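Local coordinates for protein inositol dehydrogenase (Lactobacillus casei, PDB 4MKX) that probably oxidises scyllo-inositol with NAD as the hydride acceptor, as a sugar alcohol dehydrogenase of the Gfo/Idh/MocA family, at residues A[101-113]-A[126-139]. Residues are numbered along the deposited sequence; the frame is centred on the assembly and turned at random.
Sequences LNAGKHVFSEKPI and VIAQHANLKFQLGF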
# COMPACT_ATOMS: atom_id res chain seq x y z
N LEU A 101 38.47 -26.01 -12.54
CA LEU A 101 38.76 -26.79 -11.35
C LEU A 101 40.03 -27.62 -11.56
O LEU A 101 40.85 -27.75 -10.65
CB LEU A 101 37.58 -27.70 -10.99
CG LEU A 101 36.36 -26.98 -10.42
CD1 LEU A 101 35.25 -27.99 -10.15
CD2 LEU A 101 36.72 -26.24 -9.16
N ASN A 102 40.18 -28.18 -12.75
CA ASN A 102 41.36 -28.98 -13.07
C ASN A 102 42.65 -28.15 -13.05
O ASN A 102 43.73 -28.68 -12.81
CB ASN A 102 41.18 -29.69 -14.42
CG ASN A 102 40.24 -30.89 -14.33
OD1 ASN A 102 40.22 -31.61 -13.32
ND2 ASN A 102 39.46 -31.12 -15.38
N ALA A 103 42.53 -26.86 -13.30
CA ALA A 103 43.68 -25.96 -13.26
C ALA A 103 43.82 -25.30 -11.90
O ALA A 103 44.60 -24.36 -11.74
CB ALA A 103 43.58 -24.94 -14.35
N GLY A 104 43.07 -25.80 -10.92
CA GLY A 104 43.20 -25.34 -9.55
C GLY A 104 42.60 -23.97 -9.26
O GLY A 104 43.10 -23.25 -8.40
N LYS A 105 41.53 -23.62 -9.96
CA LYS A 105 40.89 -22.32 -9.72
C LYS A 105 39.53 -22.49 -9.03
O LYS A 105 38.78 -23.42 -9.35
CB LYS A 105 40.69 -21.56 -11.03
CG LYS A 105 41.92 -21.51 -11.92
CD LYS A 105 43.13 -20.93 -11.19
CE LYS A 105 44.35 -20.87 -12.11
NZ LYS A 105 45.59 -20.46 -11.39
N HIS A 106 39.24 -21.60 -8.09
CA HIS A 106 37.91 -21.53 -7.47
C HIS A 106 36.91 -21.08 -8.51
O HIS A 106 37.25 -20.32 -9.42
CB HIS A 106 37.94 -20.55 -6.30
CG HIS A 106 38.92 -20.91 -5.23
ND1 HIS A 106 38.64 -21.82 -4.24
CD2 HIS A 106 40.18 -20.47 -5.00
CE1 HIS A 106 39.69 -21.94 -3.44
NE2 HIS A 106 40.64 -21.13 -3.88
N VAL A 107 35.67 -21.53 -8.39
CA VAL A 107 34.71 -21.30 -9.45
C VAL A 107 33.38 -20.72 -8.98
O VAL A 107 32.73 -21.28 -8.09
CB VAL A 107 34.39 -22.62 -10.21
CG1 VAL A 107 33.29 -22.38 -11.24
CG2 VAL A 107 35.66 -23.16 -10.86
N PHE A 108 33.02 -19.57 -9.54
CA PHE A 108 31.65 -19.08 -9.48
C PHE A 108 31.04 -19.29 -10.86
O PHE A 108 31.61 -18.86 -11.87
CB PHE A 108 31.63 -17.58 -9.15
CG PHE A 108 30.25 -16.96 -9.15
CD1 PHE A 108 29.66 -16.54 -10.35
CD2 PHE A 108 29.56 -16.78 -7.97
CE1 PHE A 108 28.39 -15.97 -10.37
CE2 PHE A 108 28.28 -16.20 -7.97
CZ PHE A 108 27.71 -15.79 -9.18
N SER A 109 29.88 -19.93 -10.92
CA SER A 109 29.22 -20.09 -12.21
C SER A 109 27.83 -19.51 -12.16
O SER A 109 27.11 -19.73 -11.20
CB SER A 109 29.13 -21.58 -12.57
OG SER A 109 28.44 -21.76 -13.78
N GLU A 110 27.45 -18.77 -13.20
CA GLU A 110 26.04 -18.41 -13.33
C GLU A 110 25.17 -19.63 -13.54
O GLU A 110 25.64 -20.70 -13.95
CB GLU A 110 25.82 -17.42 -14.48
CG GLU A 110 25.93 -15.97 -14.06
CD GLU A 110 24.90 -15.60 -13.00
OE1 GLU A 110 23.84 -16.25 -12.93
OE2 GLU A 110 25.15 -14.64 -12.24
N LYS A 111 23.88 -19.47 -13.24
CA LYS A 111 22.90 -20.50 -13.58
C LYS A 111 22.68 -20.55 -15.08
O LYS A 111 22.98 -19.59 -15.80
CB LYS A 111 21.58 -20.21 -12.85
CG LYS A 111 20.88 -18.90 -13.27
CD LYS A 111 19.89 -19.13 -14.43
CE LYS A 111 19.40 -17.80 -15.03
NZ LYS A 111 18.58 -18.01 -16.25
N PRO A 112 22.18 -21.69 -15.59
CA PRO A 112 22.02 -22.97 -14.90
C PRO A 112 23.38 -23.63 -14.88
O PRO A 112 24.28 -23.16 -15.58
CB PRO A 112 21.10 -23.76 -15.83
CG PRO A 112 21.40 -23.24 -17.18
CD PRO A 112 21.76 -21.77 -17.00
N ILE A 113 23.55 -24.69 -14.10
CA ILE A 113 24.85 -25.35 -14.09
C ILE A 113 25.16 -25.96 -15.45
O ILE A 113 26.31 -25.96 -15.91
CB ILE A 113 24.94 -26.39 -12.95
CG1 ILE A 113 26.39 -26.87 -12.75
CG2 ILE A 113 23.98 -27.58 -13.17
CD1 ILE A 113 26.59 -27.63 -11.47
N VAL A 126 33.72 -34.32 -11.01
CA VAL A 126 34.90 -33.47 -11.06
C VAL A 126 34.93 -32.53 -9.85
O VAL A 126 35.95 -32.35 -9.20
CB VAL A 126 34.99 -32.66 -12.38
CG1 VAL A 126 36.20 -31.75 -12.37
CG2 VAL A 126 35.06 -33.59 -13.57
N ILE A 127 33.78 -31.93 -9.54
CA ILE A 127 33.68 -31.07 -8.37
C ILE A 127 34.04 -31.80 -7.08
O ILE A 127 34.76 -31.27 -6.24
CB ILE A 127 32.25 -30.45 -8.24
CG1 ILE A 127 31.97 -29.51 -9.41
CG2 ILE A 127 32.09 -29.76 -6.91
CD1 ILE A 127 30.51 -29.04 -9.48
N ALA A 128 33.56 -33.04 -6.94
CA ALA A 128 33.84 -33.83 -5.74
C ALA A 128 35.33 -34.16 -5.61
O ALA A 128 35.84 -34.37 -4.51
CB ALA A 128 33.02 -35.11 -5.75
N GLN A 129 36.03 -34.21 -6.74
CA GLN A 129 37.46 -34.52 -6.73
C GLN A 129 38.31 -33.29 -6.43
O GLN A 129 39.54 -33.38 -6.36
CB GLN A 129 37.88 -35.14 -8.06
CG GLN A 129 37.32 -36.53 -8.29
CD GLN A 129 37.65 -37.08 -9.66
OE1 GLN A 129 37.58 -36.37 -10.66
NE2 GLN A 129 38.00 -38.36 -9.71
N HIS A 130 37.66 -32.15 -6.25
CA HIS A 130 38.35 -30.91 -5.92
C HIS A 130 37.68 -30.24 -4.73
O HIS A 130 37.30 -29.07 -4.79
CB HIS A 130 38.35 -29.96 -7.12
CG HIS A 130 39.21 -30.41 -8.25
ND1 HIS A 130 38.73 -31.18 -9.30
CD2 HIS A 130 40.52 -30.20 -8.52
CE1 HIS A 130 39.71 -31.42 -10.15
NE2 HIS A 130 40.81 -30.84 -9.70
N ALA A 131 37.54 -30.99 -3.64
CA ALA A 131 36.80 -30.52 -2.47
C ALA A 131 37.46 -29.32 -1.78
O ALA A 131 36.81 -28.60 -1.01
CB ALA A 131 36.60 -31.66 -1.48
N ASN A 132 38.74 -29.10 -2.08
CA ASN A 132 39.47 -27.98 -1.50
C ASN A 132 39.25 -26.66 -2.25
O ASN A 132 39.76 -25.61 -1.84
CB ASN A 132 40.97 -28.30 -1.43
CG ASN A 132 41.62 -28.45 -2.80
OD1 ASN A 132 41.03 -29.02 -3.72
ND2 ASN A 132 42.84 -27.95 -2.93
N LEU A 133 38.50 -26.72 -3.35
CA LEU A 133 38.20 -25.52 -4.12
C LEU A 133 36.73 -25.15 -3.92
O LEU A 133 35.88 -26.03 -3.82
CB LEU A 133 38.49 -25.73 -5.60
CG LEU A 133 39.96 -26.05 -5.91
CD1 LEU A 133 40.13 -26.46 -7.37
CD2 LEU A 133 40.83 -24.85 -5.59
N LYS A 134 36.47 -23.86 -3.85
CA LYS A 134 35.11 -23.36 -3.70
C LYS A 134 34.36 -23.48 -5.02
O LYS A 134 34.91 -23.18 -6.08
CB LYS A 134 35.14 -21.90 -3.25
CG LYS A 134 35.82 -21.68 -1.91
CD LYS A 134 35.21 -22.56 -0.84
CE LYS A 134 36.01 -22.51 0.44
NZ LYS A 134 35.69 -23.65 1.35
N PHE A 135 33.09 -23.89 -4.96
CA PHE A 135 32.24 -23.85 -6.14
C PHE A 135 30.92 -23.22 -5.74
O PHE A 135 30.31 -23.63 -4.75
CB PHE A 135 31.99 -25.26 -6.70
CG PHE A 135 30.94 -25.29 -7.77
CD1 PHE A 135 31.24 -24.88 -9.06
CD2 PHE A 135 29.65 -25.70 -7.47
CE1 PHE A 135 30.26 -24.87 -10.05
CE2 PHE A 135 28.67 -25.70 -8.44
CZ PHE A 135 28.97 -25.30 -9.74
N GLN A 136 30.49 -22.20 -6.49
CA GLN A 136 29.28 -21.46 -6.15
C GLN A 136 28.45 -21.19 -7.39
O GLN A 136 28.97 -20.71 -8.40
CB GLN A 136 29.66 -20.15 -5.44
CG GLN A 136 28.47 -19.37 -4.88
CD GLN A 136 28.91 -18.19 -4.04
OE1 GLN A 136 29.95 -18.23 -3.38
NE2 GLN A 136 28.12 -17.12 -4.07
N LEU A 137 27.15 -21.46 -7.30
CA LEU A 137 26.21 -21.16 -8.38
C LEU A 137 25.49 -19.84 -8.13
O LEU A 137 25.15 -19.54 -6.99
CB LEU A 137 25.18 -22.28 -8.51
CG LEU A 137 25.74 -23.49 -9.23
CD1 LEU A 137 24.87 -24.71 -8.95
CD2 LEU A 137 25.78 -23.18 -10.72
N GLY A 138 25.24 -19.08 -9.20
CA GLY A 138 24.67 -17.74 -9.06
C GLY A 138 23.18 -17.64 -8.77
O GLY A 138 22.46 -16.90 -9.45
N PHE A 139 22.70 -18.35 -7.76
CA PHE A 139 21.31 -18.17 -7.33
C PHE A 139 21.21 -16.94 -6.42
O PHE A 139 21.19 -17.05 -5.19
CB PHE A 139 20.81 -19.44 -6.62
CG PHE A 139 20.61 -20.61 -7.55
CD1 PHE A 139 19.84 -20.47 -8.69
CD2 PHE A 139 21.21 -21.84 -7.29
CE1 PHE A 139 19.65 -21.53 -9.57
CE2 PHE A 139 21.03 -22.91 -8.16
CZ PHE A 139 20.25 -22.75 -9.30
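The last beta-alpha-beta unit of the Rossmann sheet pairs strand 106-109 with strand 135-137 in parallel, and it illustrates how side chains can prolong the pairing of two strands. Four backbone hydrogen bonds join the two strands and the residues flanking them: Val107 N to Lys134 O, Gln136 N to Val107 O, Ser109 N to Gln136 O and Gly138 N to Ser109 O, the last bent at 136°. At the start of the strands an imidazole continues the series. Lys134 N donates to His106 ND1 at 3.0 Å and almost straight, lying in the ring plane, while Leu133 CD2 sits over one face of that ring in a CH-pi contact. From the middle of its strand the Phe108 ring reaches forward, CG anti to the backbone N (chi1 176°), and puts CZ 3.6 Å from Gly138 CA. On the face of Val107 and Ser109, Val107 CG1 meets the edge of the Phe135 ring, and Ile113 CD1 comes within 3.8 Å of Phe135 CZ.

The helix ends meet around a second histidine. His130 ND1 is held by Val126 O at 3.0 Å, which fixes the ring so that Leu101 CB and its carbonyl lie over one face and Asn102 OD1 approaches CE1 at the edge, 3.2 Å away. Replacing His130 by an alanine is likely to leave Val126 O without its imidazole partner and to open a gap against Leu101. Leu101 CD1 also packs on Ile127 CG1 at 3.7 Å, and its CD2 meets Leu133 CD1.

Strand 106-109 is flanked on its other side by strand 83-86, whereas 135-137 is the outermost strand of the sheet within the chain. Helix 304-319 covers the face of Phe108 and Gln136, and helix 328-347 touches Phe135, Ile127 and Ile113 from the opposite face.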